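Local coordinates for uncharacterized protein (Staphylococcus aureus, PDB 4YBV) that probably hydrolyses thioester bonds as a hot dog fold thioesterase, its natural substrate not being established, at residues I15-E19 with D20-V24. The protein carries 1 engineered substitution. Residues are numbered along the deposited sequence; the frame is centred on the assembly and turned at random.
Sequences IDHQE and DGLVV
E19 and L22 lie side by side at the tip of a beta hairpin, on the first two strands of the hot dog sheet. A type II turn from E19 to L22 joins the strands, with G21 at positive phi in its third position. The side chains of E19 and L22 point the same way. E19 CG packs 3.6 Å from L22 CD2, and E19 OE1 passes the same methyl. With CG between the backbone N and the carbonyl carbon (chi1 41°) and the chain extended beyond it, E19 runs along L22 and carries its carboxylate to H17. H17 comes from the same face of the sheet, two residues back. The H17 side chain crosses that of L22 at about a right angle, and its ring meets L22 CD2 with its edge, 3.9 Å from H17 CD2. H17 NE2 donates to E19 OE1 at 2.7 Å. This bond is almost straight (179°). It lies in the imidazole plane and meets the anti side of the carboxylate, which probably limits rotation of the ring. L22 and V24 also touch strand 85-95, the next strand of the sheet. On the other face, Q18 stands beside V23, and its OE1 bonds to N59 of helix 42-60, the helix that the hot dog sheet wraps. E19 and L22 are joined by two backbone hydrogen bonds. Further from the turn, D16 and H17 both face V24 in a classic beta bulge. V24 N donates to H17 O at 2.8 Å. V24 O accepts twice: D16 N at 2.9 Å is tilted 24° from the carbonyl plane, whereas H17 N, at 3.3 Å, lies in that plane on a lone pair.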
loop_
_atom_site.group_PDB
_atom_site.type_symbol
_atom_site.label_atom_id
_atom_site.label_comp_id
_atom_site.label_asym_id
_atom_site.label_seq_id
_atom_site.Cartn_x
_atom_site.Cartn_y
_atom_site.Cartn_z
ATOM N N ILE A 15 1.306 -2.584 26.496
ATOM C CA ILE A 15 2.552 -3.110 25.966
ATOM C C ILE A 15 2.858 -4.420 26.660
ATOM O O ILE A 15 3.210 -4.405 27.825
ATOM C CB ILE A 15 3.737 -2.174 26.197
ATOM C CG1 ILE A 15 3.483 -0.795 25.637
ATOM C CG2 ILE A 15 5.010 -2.756 25.582
ATOM C CD1 ILE A 15 3.180 -0.854 24.226
ATOM N N ASP A 16 2.714 -5.545 25.958
ATOM C CA ASP A 16 2.992 -6.833 26.568
ATOM C C ASP A 16 4.484 -7.174 26.571
ATOM O O ASP A 16 4.948 -7.882 27.474
ATOM C CB ASP A 16 2.187 -7.915 25.872
ATOM C CG ASP A 16 0.704 -7.674 25.998
ATOM O OD1 ASP A 16 0.218 -7.259 27.089
ATOM O OD2 ASP A 16 0.029 -7.829 24.985
ATOM N N HIS A 17 5.222 -6.672 25.580
ATOM C CA HIS A 17 6.653 -6.950 25.451
ATOM C C HIS A 17 7.297 -6.000 24.462
ATOM O O HIS A 17 6.694 -5.629 23.432
ATOM C CB HIS A 17 6.916 -8.400 24.999
ATOM C CG HIS A 17 8.367 -8.717 24.770
ATOM N ND1 HIS A 17 9.342 -8.506 25.726
ATOM C CD2 HIS A 17 9.008 -9.234 23.690
ATOM C CE1 HIS A 17 10.515 -8.876 25.241
ATOM N NE2 HIS A 17 10.344 -9.330 24.014
ATOM N N GLN A 18 8.536 -5.638 24.782
ATOM C CA GLN A 18 9.375 -4.783 23.963
ATOM C C GLN A 18 10.807 -5.292 23.988
ATOM O O GLN A 18 11.332 -5.564 25.061
ATOM C CB GLN A 18 9.403 -3.359 24.509
ATOM C CG GLN A 18 8.232 -2.519 24.240
ATOM C CD GLN A 18 8.365 -1.184 24.959
ATOM O OE1 GLN A 18 8.377 -0.132 24.333
ATOM N NE2 GLN A 18 8.463 -1.230 26.275
ATOM N N GLU A 19 11.448 -5.374 22.842
ATOM C CA GLU A 19 12.911 -5.498 22.799
ATOM C C GLU A 19 13.326 -4.797 21.538
ATOM O O GLU A 19 12.479 -4.448 20.744
ATOM C CB GLU A 19 13.378 -6.955 22.824
ATOM C CG GLU A 19 12.555 -7.918 21.959
ATOM C CD GLU A 19 13.073 -9.357 22.013
ATOM O OE1 GLU A 19 12.324 -10.281 22.431
ATOM O OE2 GLU A 19 14.237 -9.542 21.630
ATOM N N ASP A 20 14.608 -4.559 21.348
ATOM C CA ASP A 20 15.023 -3.874 20.128
ATOM C C ASP A 20 14.488 -4.604 18.887
ATOM O O ASP A 20 14.593 -5.829 18.791
ATOM C CB ASP A 20 16.551 -3.737 20.091
ATOM C CG ASP A 20 17.039 -2.522 20.885
ATOM O OD1 ASP A 20 16.275 -2.018 21.745
ATOM O OD2 ASP A 20 18.170 -2.049 20.637
ATOM N N GLY A 21 13.837 -3.855 17.983
ATOM C CA GLY A 21 13.254 -4.423 16.775
ATOM C C GLY A 21 11.969 -5.200 16.975
ATOM O O GLY A 21 11.483 -5.884 16.054
ATOM N N LEU A 22 11.377 -5.108 18.163
ATOM C CA LEU A 22 10.179 -5.901 18.395
ATOM C C LEU A 22 9.267 -5.230 19.407
ATOM O O LEU A 22 9.706 -4.813 20.506
ATOM C CB LEU A 22 10.551 -7.308 18.869
ATOM C CG LEU A 22 9.432 -8.280 19.219
ATOM C CD1 LEU A 22 8.608 -8.654 17.973
ATOM C CD2 LEU A 22 10.012 -9.517 19.913
ATOM N N VAL A 23 7.998 -5.093 19.028
ATOM C CA VAL A 23 6.993 -4.571 19.952
ATOM C C VAL A 23 5.720 -5.411 19.915
ATOM O O VAL A 23 5.181 -5.718 18.861
ATOM C CB VAL A 23 6.653 -3.102 19.641
ATOM C CG1 VAL A 23 5.577 -2.599 20.602
ATOM C CG2 VAL A 23 7.891 -2.258 19.768
ATOM N N VAL A 24 5.237 -5.795 21.075
ATOM C CA VAL A 24 4.001 -6.537 21.149
ATOM C C VAL A 24 3.055 -5.684 21.991
ATOM O O VAL A 24 3.329 -5.439 23.175
ATOM C CB VAL A 24 4.225 -7.973 21.760
ATOM C CG1 VAL A 24 2.951 -8.814 21.703
ATOM C CG2 VAL A 24 5.382 -8.686 21.025
#